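Nucleoside phosphorylase, putative (Trypanosoma brucei, PDB 3BJE) acts as a homodimeric uridine phosphorylase, splitting uridine with phosphate into uracil and ribose 1-phosphate. Local coordinates at residues Arg121-Asp126 with Phe136-Met141; Leu146-Ser151 with Val314-Arg319; Thr173-Ser178 with Ala203-Thr208; Arg193-Gln198 with Gly275-Asn280. All coordinates share one frame; numbering follows the deposited sequence. Where two conformers were deposited one is given.

Interaction 1 (Arg121-Asp126 with Phe136-Met141); sequences RHRKGD and FDPSTM
Phe136 N donates to His122 O over 2.8 Å, and an N-H...O angle of 172° makes this a straight bond between two parts of the long loop that leads from strand 119-120 to strand 142-151. A type II beta turn from Arg123 to Asp126 starts the excursion that returns at Phe136, with Gly125 at the position whose positive phi (95°) suits glycine. Next to the backbone bond, Arg123 lays its guanidinium over Pro138: CG of the proline sits over the centre of one face, 3.4 Å from Arg123 CZ. The arginine chain is extended from CG to NE, which carries the planar group across to the proline ring. Arg121 CD comes obliquely to the Phe136 ring, 4.1 Å from Phe136 CD1. A water joins the two parts as well, accepting from Lys124 N and donating to Phe136 O.

Further out, a salt bridge from Arg123 to Glu112 and a hydrogen bond from Arg121 NE to Lys111 O hold the two arginines at the C-terminal end of helix 97-112, and Leu305 O ties Arg123 to the end of helix 295-305. Arg260 of the second subunit pairs with Asp126 OD2 and also reaches Arg121 O, placing the turn at the dimer interface. That same Asp126 OD2 accepts from Arg123 N at 2.9 Å, the N-H arriving from above the carboxylate plane.

Interaction 2 (Leu146-Ser151 with Val314-Arg319); sequences LGTCGS and VVVSKR. With URA (uracil), chain D; R1P (1-O-phosphono-alpha-D-ribofuranose), chain C.
One wall of the site for uracil and ribose 1-phosphate is built here from two parallel strands, 142-151 and 308-318, whose short segments cross at -42°. Val314 N donates to Gly147 O (2.8 Å) and Cys149 N to Val314 O. Cys149 O then accepts from Val316 N at 2.9 Å and, weakly, from Ser317 N. This double acceptance marks a beta bulge: Cys149 pairs with Val315, but Gly150 with Ser317, so Val316 is the extra residue. Within the phosphorylase-superfamily fold, the bulged pair lines the pocket of both products. Thr148 OG1, set between its backbone N and carbonyl carbon (chi1 61°), donates to phosphate oxygen O3P of ribose 1-phosphate at 2.8 Å; Arg54, Arg145, and His34 and Arg74 of the second subunit help complete that site. Uracil, hydrogen-bonded by Gln254 and Arg256, lies against the Cys149-Gly150 backbone, with Gly150 N 3.3 Å from its C4, and Val316 CG2 approaches its C6. On the other face of the strands, Cys149 SG packs against Val315 CG2, and Ser151 CB touches Val315 CG1 at 3.8 Å.

Interaction 3 (Thr173-Ser178 with Ala203-Thr208); sequences TSLYYS and AIDIYT
A 3-10 turn, 173-176, meets the start of strand 207-210 with its nearest CA atoms, those of Leu175 and Tyr207, 7.6 Å apart, a spacing that leaves the approach mainly to side chains. Tyr207 CG lies between the backbone N and the carbonyl carbon (chi1 64°), which turns the ring toward Ser174. Ser174 CB stands over one face in a CH-pi contact, 3.6 Å from the ring centroid and 25° off the normal, shifted toward the hydroxyl end and 3.3 Å from Tyr207 CZ. Ser174 OG stands over the hydroxyl end of the same face and meets Tyr207 OH from above the ring plane, in a weak hydrogen bond of 3.0 Å. Leu175 CD2 approaches the ring obliquely, 4.2 Å from Tyr207 CD2, and rests 3.7 Å from the carbonyl O of Asp205, the central residue of an inverse gamma turn. Asp205 turns its carboxylate to Arg192. Leu175 O and Thr173 OG1 bond to Thr266 and Ser248 of the second subunit. Tyr207 OH is further bonded to Asp171 and Ser296, which probably restrains rotation of the ring beneath the interface turn.

Interaction 4 (Arg193-Gln198 with Gly275-Asn280); sequences RIVREQ and GSLKFN
Ile194 and Val195, neighbours on the last turns of helix 186-198, form two bumps that fit around Leu277 and Phe279, on the link from helix 270-276 into strand 279-281. The methyl CG2 of Ile194 enters the hollow between those two side chains, 3.7 Å from Phe279 CE1 and 4.0 Å from Leu277 CD2, meeting the phenyl ring at its edge. That methyl is directed there by a chi1 of -69°, which puts CG2 opposite the backbone N. Val195 CG2 fills the adjoining notch, touching Leu277 CD1 at 3.9 Å and Phe279 CZ at 4.0 Å; its side chain crosses that of Leu277 at about a right angle. Leu277 CD2 projects back toward the helix, beside Gln198 CB and 3.6 Å from Gln198 OE1. Phe279 also packs on Val288 of strand 284-292. At the solvent side, OE1 of Gln198 accepts from two waters, one leading to Lys278 N and the other to Ser276 OG. The direct contacts are therefore van der Waals, mostly between apolar groups, while the polar groups are joined through two waters.

How the interactions relate
From the N terminus, interaction 1 closes first, a short loop with nine intervening residues before strand 142-151. That strand then opens interaction 2, which closes only when strand 308-318 arrives, 162 residues later. Interactions 3 and 4 are both nested inside this large loop, and they cross: 173-178 comes first, then 193-198, then 203-208, and finally 275-280. The crossing pair also touch, Arg196 NH1 lying 2.7 Å from Ile204 O and Val195 CG1 packing on Ile206 CD1, so helix 186-198 joins the loop leading into strand 207-210 to the 275-280 link. Interactions 1 and 3 both reach the second subunit. Interaction 2, its centre about 35 Å from that of interaction 1, lines the product site.

Interaction 1 (Arg121-Asp126 with Phe136-Met141)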
loop_
_atom_site.group_PDB
_atom_site.type_symbol
_atom_site.label_atom_id
_atom_site.label_comp_id
_atom_site.label_asym_id
_atom_site.label_seq_id
_atom_site.Cartn_x
_atom_site.Cartn_y
_atom_site.Cartn_z
ATOM N N ARG A 121 -2.019 2.768 28.479
ATOM C CA ARG A 121 -2.231 1.779 29.515
ATOM C C ARG A 121 -0.912 1.168 29.949
ATOM O O ARG A 121 0.008 1.034 29.146
ATOM C CB ARG A 121 -3.156 0.684 28.984
ATOM C CG ARG A 121 -4.566 1.174 28.638
ATOM C CD ARG A 121 -5.466 0.044 28.148
ATOM N NE ARG A 121 -6.701 0.594 27.604
ATOM C CZ ARG A 121 -7.707 1.072 28.332
ATOM N NH1 ARG A 121 -7.666 1.051 29.660
ATOM N NH2 ARG A 121 -8.775 1.576 27.725
ATOM N N HIS A 122 -0.821 0.788 31.222
ATOM C CA HIS A 122 0.379 0.152 31.737
ATOM C C HIS A 122 0.442 -1.272 31.239
ATOM O O HIS A 122 -0.590 -1.905 30.998
ATOM C CB HIS A 122 0.396 0.084 33.268
ATOM C CG HIS A 122 0.218 1.401 33.944
ATOM N ND1 HIS A 122 1.076 2.458 33.748
ATOM C CD2 HIS A 122 -0.720 1.829 34.822
ATOM C CE1 HIS A 122 0.672 3.485 34.475
ATOM N NE2 HIS A 122 -0.411 3.129 35.142
ATOM N N ARG A 123 1.668 -1.768 31.128
ATOM C CA ARG A 123 1.925 -3.183 30.914
ATOM C C ARG A 123 2.815 -3.684 32.039
ATOM O O ARG A 123 3.566 -2.912 32.639
ATOM C CB ARG A 123 2.635 -3.394 29.595
ATOM C CG ARG A 123 1.798 -3.125 28.380
ATOM C CD ARG A 123 2.614 -3.468 27.190
ATOM N NE ARG A 123 1.912 -3.339 25.919
ATOM C CZ ARG A 123 2.404 -3.827 24.785
ATOM N NH1 ARG A 123 3.542 -4.515 24.788
ATOM N NH2 ARG A 123 1.735 -3.682 23.658
ATOM N N LYS A 124 2.734 -4.979 32.316
ATOM C CA LYS A 124 3.558 -5.580 33.362
ATOM C C LYS A 124 5.034 -5.350 33.051
ATOM O O LYS A 124 5.472 -5.518 31.915
ATOM C CB LYS A 124 3.251 -7.071 33.508
ATOM C CG LYS A 124 1.885 -7.332 34.132
ATOM C CD LYS A 124 1.759 -8.740 34.695
ATOM C CE LYS A 124 0.420 -8.928 35.408
ATOM N NZ LYS A 124 0.306 -10.255 36.080
ATOM N N GLY A 125 5.787 -4.924 34.060
ATOM C CA GLY A 125 7.206 -4.619 33.885
ATOM C C GLY A 125 7.531 -3.156 33.621
ATOM O O GLY A 125 8.694 -2.765 33.687
ATOM N N ASP A 126 6.527 -2.337 33.319
ATOM C CA ASP A 126 6.753 -0.894 33.217
ATOM C C ASP A 126 7.369 -0.367 34.505
ATOM O O ASP A 126 6.873 -0.655 35.590
ATOM C CB ASP A 126 5.452 -0.141 32.946
ATOM C CG ASP A 126 4.947 -0.337 31.534
ATOM O OD1 ASP A 126 5.668 -0.934 30.708
ATOM O OD2 ASP A 126 3.820 0.101 31.257
ATOM N N PHE A 136 -2.546 -3.860 30.838
ATOM C CA PHE A 136 -3.018 -4.413 29.590
ATOM C C PHE A 136 -2.150 -5.610 29.206
ATOM O O PHE A 136 -0.925 -5.507 29.211
ATOM C CB PHE A 136 -2.955 -3.359 28.494
ATOM C CG PHE A 136 -3.465 -3.840 27.183
ATOM C CD1 PHE A 136 -4.826 -3.846 26.921
ATOM C CD2 PHE A 136 -2.580 -4.284 26.198
ATOM C CE1 PHE A 136 -5.309 -4.295 25.708
ATOM C CE2 PHE A 136 -3.056 -4.744 24.987
ATOM C CZ PHE A 136 -4.419 -4.746 24.735
ATOM N N ASP A 137 -2.797 -6.729 28.880
ATOM C CA ASP A 137 -2.116 -7.948 28.423
ATOM C C ASP A 137 -2.162 -8.040 26.891
ATOM O O ASP A 137 -3.183 -8.418 26.322
ATOM C CB ASP A 137 -2.795 -9.179 29.023
ATOM C CG ASP A 137 -2.096 -10.481 28.664
ATOM O OD1 ASP A 137 -1.137 -10.476 27.864
ATOM O OD2 ASP A 137 -2.516 -11.527 29.202
ATOM N N PRO A 138 -1.034 -7.741 26.219
ATOM C CA PRO A 138 -1.000 -7.786 24.759
ATOM C C PRO A 138 -1.317 -9.151 24.167
ATOM O O PRO A 138 -1.761 -9.222 23.025
ATOM C CB PRO A 138 0.436 -7.381 24.405
ATOM C CG PRO A 138 1.025 -6.854 25.642
ATOM C CD PRO A 138 0.272 -7.382 26.793
ATOM N N SER A 139 -1.091 -10.216 24.926
ATOM C CA SER A 139 -1.339 -11.548 24.405
ATOM C C SER A 139 -2.824 -11.824 24.197
ATOM O O SER A 139 -3.182 -12.819 23.565
ATOM C CB SER A 139 -0.713 -12.609 25.309
ATOM O OG SER A 139 -1.403 -12.691 26.535
ATOM N N THR A 140 -3.683 -10.948 24.725
ATOM C CA THR A 140 -5.125 -11.050 24.511
ATOM C C THR A 140 -5.518 -10.711 23.073
ATOM O O THR A 140 -6.593 -11.098 22.617
ATOM C CB THR A 140 -5.928 -10.155 25.495
ATOM O OG1 THR A 140 -5.650 -8.765 25.255
ATOM C CG2 THR A 140 -5.599 -10.527 26.947
ATOM N N MET A 141 -4.656 -9.993 22.354
ATOM C CA MET A 141 -4.935 -9.646 20.977
ATOM C C MET A 141 -4.576 -10.807 20.066
ATOM O O MET A 141 -3.448 -11.304 20.099
ATOM C CB MET A 141 -4.137 -8.405 20.575
ATOM C CG MET A 141 -4.462 -7.160 21.411
ATOM S SD MET A 141 -6.203 -6.660 21.276
ATOM C CE MET A 141 -6.380 -6.477 19.491
HETATM O O HOH W 1 1.004 -6.551 30.658
#

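Interaction 2 (Leu146-Ser151 with Val314-Arg319)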
loop_
_atom_site.group_PDB
_atom_site.type_symbol
_atom_site.label_atom_id
_atom_site.label_comp_id
_atom_site.label_asym_id
_atom_site.label_seq_id
_atom_site.Cartn_x
_atom_site.Cartn_y
_atom_site.Cartn_z
ATOM N N LEU A 146 -6.946 -13.288 6.549
ATOM C CA LEU A 146 -7.507 -14.264 5.608
ATOM C C LEU A 146 -7.503 -13.591 4.242
ATOM O O LEU A 146 -8.265 -12.655 3.992
ATOM C CB LEU A 146 -8.921 -14.715 5.994
ATOM C CG LEU A 146 -9.638 -15.606 4.960
ATOM C CD1 LEU A 146 -8.808 -16.838 4.528
ATOM C CD2 LEU A 146 -10.999 -16.048 5.472
ATOM N N GLY A 147 -6.594 -14.044 3.376
ATOM C CA GLY A 147 -6.347 -13.359 2.135
ATOM C C GLY A 147 -6.329 -14.241 0.917
ATOM O O GLY A 147 -6.796 -15.384 0.946
ATOM N N THR A 148 -5.839 -13.675 -0.179
ATOM C CA THR A 148 -5.573 -14.431 -1.396
ATOM C C THR A 148 -4.095 -14.294 -1.680
ATOM O O THR A 148 -3.446 -13.396 -1.174
ATOM C CB THR A 148 -6.396 -13.929 -2.602
ATOM O OG1 THR A 148 -6.078 -12.557 -2.891
ATOM C CG2 THR A 148 -7.908 -14.114 -2.338
ATOM N N CYS A 149 -3.552 -15.199 -2.475
ATOM C CA CYS A 149 -2.112 -15.146 -2.730
ATOM C C CYS A 149 -1.713 -15.900 -3.977
ATOM O O CYS A 149 -2.534 -16.596 -4.604
ATOM C CB CYS A 149 -1.368 -15.744 -1.531
ATOM S SG CYS A 149 -1.673 -17.543 -1.349
ATOM N N GLY A 150 -0.448 -15.751 -4.355
ATOM C CA GLY A 150 0.167 -16.620 -5.351
ATOM C C GLY A 150 1.010 -17.677 -4.669
ATOM O O GLY A 150 1.366 -17.518 -3.493
ATOM N N SER A 151 1.287 -18.774 -5.380
ATOM C CA SER A 151 2.248 -19.768 -4.889
ATOM C C SER A 151 3.301 -20.089 -5.942
ATOM O O SER A 151 2.958 -20.391 -7.084
ATOM C CB SER A 151 1.569 -21.069 -4.465
ATOM O OG SER A 151 2.539 -22.040 -4.081
ATOM N N VAL A 314 -5.841 -18.004 0.453
ATOM C CA VAL A 314 -6.264 -18.899 -0.598
ATOM C C VAL A 314 -5.385 -18.684 -1.839
ATOM O O VAL A 314 -5.208 -17.554 -2.292
ATOM C CB VAL A 314 -7.776 -18.673 -0.943
ATOM C CG1 VAL A 314 -8.245 -19.576 -2.084
ATOM C CG2 VAL A 314 -8.656 -18.895 0.292
ATOM N N VAL A 315 -4.875 -19.781 -2.403
ATOM C CA VAL A 315 -3.987 -19.696 -3.569
ATOM C C VAL A 315 -4.829 -19.468 -4.817
ATOM O O VAL A 315 -5.502 -20.380 -5.289
ATOM C CB VAL A 315 -3.102 -20.957 -3.705
ATOM C CG1 VAL A 315 -2.212 -20.917 -4.975
ATOM C CG2 VAL A 315 -2.241 -21.127 -2.469
ATOM N N VAL A 316 -4.816 -18.241 -5.333
ATOM C CA VAL A 316 -5.589 -17.881 -6.525
ATOM C C VAL A 316 -4.734 -17.733 -7.785
ATOM O O VAL A 316 -5.265 -17.567 -8.882
ATOM C CB VAL A 316 -6.391 -16.591 -6.312
ATOM C CG1 VAL A 316 -7.353 -16.738 -5.129
ATOM C CG2 VAL A 316 -5.449 -15.397 -6.094
ATOM N N SER A 317 -3.417 -17.798 -7.629
ATOM C CA SER A 317 -2.519 -17.726 -8.768
ATOM C C SER A 317 -1.427 -18.760 -8.603
ATOM O O SER A 317 -0.704 -18.770 -7.611
ATOM C CB SER A 317 -1.900 -16.338 -8.885
ATOM O OG SER A 317 -0.940 -16.312 -9.929
ATOM N N LYS A 318 -1.331 -19.662 -9.570
ATOM C CA LYS A 318 -0.246 -20.619 -9.590
ATOM C C LYS A 318 0.704 -20.067 -10.611
ATOM O O LYS A 318 0.373 -19.933 -11.789
ATOM C CB LYS A 318 -0.713 -22.025 -9.971
ATOM C CG LYS A 318 -1.286 -22.842 -8.805
ATOM C CD LYS A 318 -0.299 -23.087 -7.646
ATOM C CE LYS A 318 0.961 -23.867 -8.025
ATOM N NZ LYS A 318 0.756 -25.338 -8.084
ATOM N N ARG A 319 1.878 -19.706 -10.121
ATOM C CA ARG A 319 2.875 -19.035 -10.912
ATOM C C ARG A 319 3.777 -20.086 -11.578
ATOM O O ARG A 319 4.552 -19.763 -12.470
ATOM C CB ARG A 319 3.660 -18.077 -10.000
ATOM C CG ARG A 319 2.780 -17.027 -9.235
ATOM C CD ARG A 319 2.353 -15.847 -10.120
ATOM N NE ARG A 319 3.455 -15.262 -10.900
ATOM C CZ ARG A 319 4.327 -14.355 -10.451
ATOM N NH1 ARG A 319 4.237 -13.882 -9.211
ATOM N NH2 ARG A 319 5.292 -13.913 -11.253
HETATM N N1 URA D . -2.228 -11.828 -4.482
HETATM C C2 URA D . -0.928 -11.495 -4.650
HETATM O O2 URA D . -0.388 -10.563 -3.973
HETATM N N3 URA D . -0.197 -12.132 -5.551
HETATM C C4 URA D . -0.722 -13.109 -6.315
HETATM O O4 URA D . 0.016 -13.675 -7.139
HETATM C C5 URA D . -2.051 -13.456 -6.170
HETATM C C6 URA D . -2.800 -12.782 -5.223
HETATM C C5 R1P C . -3.661 -8.146 -4.541
HETATM O O5 R1P C . -4.571 -8.601 -5.553
HETATM C C4 R1P C . -4.273 -8.305 -3.162
HETATM O O4 R1P C . -4.787 -9.633 -2.962
HETATM C C1 R1P C . -4.149 -10.261 -1.844
HETATM C C2 R1P C . -2.815 -9.504 -1.723
HETATM O O2 R1P C . -2.090 -9.655 -0.481
HETATM C C3 R1P C . -3.255 -8.076 -2.057
HETATM O O3 R1P C . -3.913 -7.431 -0.954
HETATM O O1 R1P C . -4.968 -10.269 -0.627
HETATM P P R1P C . -6.511 -9.826 -0.441
HETATM O O1P R1P C . -6.392 -8.328 -0.756
HETATM O O2P R1P C . -6.802 -10.125 1.019
HETATM O O3P R1P C . -7.371 -10.542 -1.432
#

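Interaction 3 (Thr173-Ser178 with Ala203-Thr208)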
loop_
_atom_site.group_PDB
_atom_site.type_symbol
_atom_site.label_atom_id
_atom_site.label_comp_id
_atom_site.label_asym_id
_atom_site.label_seq_id
_atom_site.Cartn_x
_atom_site.Cartn_y
_atom_site.Cartn_z
ATOM N N THR A 173 8.599 -1.849 4.870
ATOM C CA THR A 173 7.820 -1.100 5.841
ATOM C C THR A 173 8.403 -1.280 7.242
ATOM O O THR A 173 8.608 -0.308 7.983
ATOM C CB THR A 173 6.342 -1.492 5.745
ATOM O OG1 THR A 173 5.825 -0.948 4.521
ATOM C CG2 THR A 173 5.527 -0.955 6.949
ATOM N N SER A 174 8.705 -2.527 7.601
ATOM C CA SER A 174 9.274 -2.804 8.920
ATOM C C SER A 174 10.710 -2.320 9.087
ATOM O O SER A 174 11.201 -2.255 10.203
ATOM C CB SER A 174 9.160 -4.293 9.269
ATOM O OG SER A 174 7.796 -4.724 9.158
ATOM N N LEU A 175 11.398 -1.948 8.006
ATOM C CA LEU A 175 12.716 -1.341 8.176
ATOM C C LEU A 175 12.680 -0.026 8.954
ATOM O O LEU A 175 13.704 0.396 9.464
ATOM C CB LEU A 175 13.430 -1.135 6.832
ATOM C CG LEU A 175 13.822 -2.343 5.994
ATOM C CD1 LEU A 175 14.803 -1.899 4.893
ATOM C CD2 LEU A 175 14.420 -3.478 6.798
ATOM N N TYR A 176 11.501 0.603 9.058
ATOM C CA TYR A 176 11.285 1.832 9.802
ATOM C C TYR A 176 11.009 1.526 11.278
ATOM O O TYR A 176 10.924 2.445 12.078
ATOM C CB TYR A 176 10.170 2.652 9.131
ATOM C CG TYR A 176 10.731 3.208 7.865
ATOM C CD1 TYR A 176 11.487 4.363 7.879
ATOM C CD2 TYR A 176 10.621 2.537 6.675
ATOM C CE1 TYR A 176 12.106 4.848 6.724
ATOM C CE2 TYR A 176 11.232 3.013 5.518
ATOM C CZ TYR A 176 11.959 4.181 5.548
ATOM O OH TYR A 176 12.596 4.636 4.417
ATOM N N TYR A 177 10.949 0.235 11.618
ATOM C CA TYR A 177 10.754 -0.251 12.976
ATOM C C TYR A 177 11.917 -1.158 13.392
ATOM O O TYR A 177 11.736 -2.191 14.053
ATOM C CB TYR A 177 9.440 -1.001 13.074
ATOM C CG TYR A 177 8.218 -0.135 12.847
ATOM C CD1 TYR A 177 7.424 0.262 13.907
ATOM C CD2 TYR A 177 7.866 0.294 11.571
ATOM C CE1 TYR A 177 6.324 1.061 13.716
ATOM C CE2 TYR A 177 6.764 1.114 11.359
ATOM C CZ TYR A 177 5.976 1.489 12.445
ATOM O OH TYR A 177 4.847 2.265 12.290
ATOM N N SER A 178 13.127 -0.724 13.025
ATOM C CA SER A 178 14.392 -1.402 13.349
ATOM C C SER A 178 14.524 -2.856 12.876
ATOM O O SER A 178 15.326 -3.608 13.429
ATOM C CB SER A 178 14.649 -1.334 14.849
ATOM O OG SER A 178 14.692 0.004 15.296
ATOM N N ALA A 203 19.975 -8.197 -3.616
ATOM C CA ALA A 203 20.020 -6.749 -3.861
ATOM C C ALA A 203 19.196 -5.926 -2.869
ATOM O O ALA A 203 19.236 -4.696 -2.910
ATOM C CB ALA A 203 19.549 -6.463 -5.279
ATOM N N ILE A 204 18.470 -6.602 -1.976
ATOM C CA ILE A 204 17.475 -5.942 -1.118
ATOM C C ILE A 204 17.757 -6.258 0.344
ATOM O O ILE A 204 18.043 -7.389 0.688
ATOM C CB ILE A 204 16.045 -6.433 -1.460
ATOM C CG1 ILE A 204 15.757 -6.239 -2.957
ATOM C CG2 ILE A 204 14.976 -5.738 -0.600
ATOM C CD1 ILE A 204 15.615 -4.756 -3.373
ATOM N N ASP A 205 17.634 -5.263 1.216
ATOM C CA ASP A 205 17.781 -5.470 2.668
ATOM C C ASP A 205 16.472 -6.078 3.208
ATOM O O ASP A 205 15.712 -5.439 3.939
ATOM C CB ASP A 205 18.132 -4.154 3.383
ATOM C CG ASP A 205 18.433 -4.338 4.852
ATOM O OD1 ASP A 205 18.590 -5.482 5.328
ATOM O OD2 ASP A 205 18.527 -3.318 5.554
ATOM N N ILE A 206 16.205 -7.325 2.828
ATOM C CA ILE A 206 14.996 -8.029 3.273
ATOM C C ILE A 206 14.977 -8.240 4.785
ATOM O O ILE A 206 16.025 -8.249 5.443
ATOM C CB ILE A 206 14.814 -9.380 2.561
ATOM C CG1 ILE A 206 15.999 -10.310 2.849
ATOM C CG2 ILE A 206 14.690 -9.164 1.066
ATOM C CD1 ILE A 206 15.736 -11.759 2.513
ATOM N N TYR A 207 13.780 -8.377 5.337
ATOM C CA TYR A 207 13.641 -8.766 6.715
ATOM C C TYR A 207 12.823 -10.053 6.825
ATOM O O TYR A 207 12.375 -10.596 5.818
ATOM C CB TYR A 207 13.044 -7.656 7.550
ATOM C CG TYR A 207 11.635 -7.233 7.231
ATOM C CD1 TYR A 207 10.559 -7.707 7.979
ATOM C CD2 TYR A 207 11.373 -6.324 6.212
ATOM C CE1 TYR A 207 9.262 -7.309 7.700
ATOM C CE2 TYR A 207 10.074 -5.913 5.924
ATOM C CZ TYR A 207 9.020 -6.408 6.686
ATOM O OH TYR A 207 7.723 -5.976 6.474
ATOM N N THR A 208 12.704 -10.572 8.049
ATOM C CA THR A 208 11.926 -11.767 8.304
ATOM C C THR A 208 11.016 -11.566 9.501
ATOM O O THR A 208 11.206 -10.645 10.303
ATOM C CB THR A 208 12.845 -12.973 8.578
ATOM O OG1 THR A 208 13.689 -12.685 9.692
ATOM C CG2 THR A 208 13.736 -13.317 7.343
#

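Interaction 4 (Arg193-Gln198 with Gly275-Asn280)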
loop_
_atom_site.group_PDB
_atom_site.type_symbol
_atom_site.label_atom_id
_atom_site.label_comp_id
_atom_site.label_asym_id
_atom_site.label_seq_id
_atom_site.Cartn_x
_atom_site.Cartn_y
_atom_site.Cartn_z
ATOM N N ARG A 193 19.696 -15.785 5.350
ATOM C CA ARG A 193 20.958 -16.178 4.716
ATOM C C ARG A 193 20.684 -16.863 3.378
ATOM O O ARG A 193 21.309 -16.534 2.370
ATOM C CB ARG A 193 21.786 -17.112 5.628
ATOM C CG ARG A 193 23.109 -17.560 5.019
ATOM C CD ARG A 193 23.804 -18.594 5.882
ATOM N NE ARG A 193 23.227 -19.936 5.767
ATOM C CZ ARG A 193 23.586 -20.845 4.856
ATOM N NH1 ARG A 193 24.486 -20.562 3.920
ATOM N NH2 ARG A 193 23.013 -22.045 4.861
ATOM N N ILE A 194 19.773 -17.827 3.369
ATOM C CA ILE A 194 19.479 -18.577 2.161
ATOM C C ILE A 194 18.882 -17.666 1.097
ATOM O O ILE A 194 19.305 -17.680 -0.052
ATOM C CB ILE A 194 18.551 -19.786 2.461
ATOM C CG1 ILE A 194 19.296 -20.835 3.284
ATOM C CG2 ILE A 194 18.015 -20.423 1.180
ATOM C CD1 ILE A 194 20.392 -21.587 2.521
ATOM N N VAL A 195 17.920 -16.839 1.479
ATOM C CA VAL A 195 17.300 -15.929 0.512
ATOM C C VAL A 195 18.324 -14.935 -0.062
ATOM O O VAL A 195 18.335 -14.673 -1.268
ATOM C CB VAL A 195 16.103 -15.154 1.142
ATOM C CG1 VAL A 195 15.582 -14.093 0.169
ATOM C CG2 VAL A 195 14.979 -16.120 1.503
ATOM N N ARG A 196 19.175 -14.367 0.786
ATOM C CA ARG A 196 20.200 -13.431 0.322
ATOM C C ARG A 196 21.261 -14.084 -0.575
ATOM O O ARG A 196 21.792 -13.424 -1.475
ATOM C CB ARG A 196 20.874 -12.762 1.521
ATOM C CG ARG A 196 19.952 -11.821 2.282
ATOM C CD ARG A 196 19.961 -10.441 1.683
ATOM N NE ARG A 196 21.292 -9.851 1.827
ATOM C CZ ARG A 196 21.636 -8.656 1.355
ATOM N NH1 ARG A 196 20.743 -7.901 0.733
ATOM N NH2 ARG A 196 22.878 -8.207 1.531
ATOM N N GLU A 197 21.586 -15.351 -0.330
ATOM C CA GLU A 197 22.667 -16.013 -1.063
ATOM C C GLU A 197 22.195 -16.636 -2.361
ATOM O O GLU A 197 22.937 -16.668 -3.343
ATOM C CB GLU A 197 23.359 -17.064 -0.181
ATOM C CG GLU A 197 24.185 -16.406 0.923
ATOM C CD GLU A 197 24.877 -17.381 1.877
ATOM O OE1 GLU A 197 24.678 -18.611 1.776
ATOM O OE2 GLU A 197 25.629 -16.890 2.750
ATOM N N GLN A 198 20.941 -17.076 -2.366
ATOM C CA GLN A 198 20.398 -17.907 -3.434
ATOM C C GLN A 198 19.264 -17.272 -4.241
ATOM O O GLN A 198 18.585 -17.980 -4.990
ATOM C CB GLN A 198 19.910 -19.230 -2.851
ATOM C CG GLN A 198 21.031 -20.066 -2.234
ATOM C CD GLN A 198 20.539 -21.364 -1.645
ATOM O OE1 GLN A 198 19.471 -21.862 -2.018
ATOM N NE2 GLN A 198 21.311 -21.921 -0.708
ATOM N N GLY A 275 10.856 -20.505 -5.374
ATOM C CA GLY A 275 10.390 -21.883 -5.430
ATOM C C GLY A 275 11.474 -22.925 -5.265
ATOM O O GLY A 275 11.162 -24.096 -4.938
ATOM N N SER A 276 12.738 -22.546 -5.508
ATOM C CA SER A 276 13.864 -23.510 -5.460
ATOM C C SER A 276 14.387 -23.693 -4.034
ATOM O O SER A 276 15.152 -24.629 -3.766
ATOM C CB SER A 276 15.004 -23.042 -6.355
ATOM O OG SER A 276 15.676 -21.926 -5.802
ATOM N N LEU A 277 13.978 -22.804 -3.130
ATOM C CA LEU A 277 14.561 -22.745 -1.795
ATOM C C LEU A 277 14.025 -23.836 -0.874
ATOM O O LEU A 277 12.842 -24.209 -0.927
ATOM C CB LEU A 277 14.356 -21.370 -1.140
ATOM C CG LEU A 277 14.781 -20.137 -1.942
ATOM C CD1 LEU A 277 14.590 -18.901 -1.142
ATOM C CD2 LEU A 277 16.248 -20.261 -2.360
ATOM N N LYS A 278 14.920 -24.318 -0.016
ATOM C CA LYS A 278 14.581 -25.202 1.065
ATOM C C LYS A 278 15.295 -24.669 2.293
ATOM O O LYS A 278 16.508 -24.442 2.264
ATOM C CB LYS A 278 15.032 -26.625 0.739
ATOM C CG LYS A 278 14.253 -27.246 -0.401
ATOM C CD LYS A 278 14.657 -28.686 -0.655
ATOM C CE LYS A 278 13.704 -29.339 -1.651
ATOM N NZ LYS A 278 12.280 -29.320 -1.170
ATOM N N PHE A 279 14.540 -24.429 3.358
ATOM C CA PHE A 279 15.103 -23.940 4.594
ATOM C C PHE A 279 15.194 -25.099 5.556
ATOM O O PHE A 279 14.176 -25.676 5.919
ATOM C CB PHE A 279 14.216 -22.842 5.185
ATOM C CG PHE A 279 13.898 -21.724 4.215
ATOM C CD1 PHE A 279 14.921 -21.033 3.580
ATOM C CD2 PHE A 279 12.583 -21.377 3.935
ATOM C CE1 PHE A 279 14.653 -20.034 2.694
ATOM C CE2 PHE A 279 12.299 -20.348 3.038
ATOM C CZ PHE A 279 13.338 -19.674 2.423
ATOM N N ASN A 280 16.415 -25.434 5.957
ATOM C CA ASN A 280 16.647 -26.483 6.953
ATOM C C ASN A 280 16.552 -25.860 8.333
ATOM O O ASN A 280 17.535 -25.350 8.872
ATOM C CB ASN A 280 18.010 -27.114 6.724
ATOM C CG ASN A 280 18.083 -27.857 5.405
ATOM O OD1 ASN A 280 17.190 -28.639 5.072
ATOM N ND2 ASN A 280 19.140 -27.607 4.640
HETATM O O HOH W 2 17.846 -23.672 -0.601
HETATM O O HOH W 3 18.377 -22.459 -4.668
#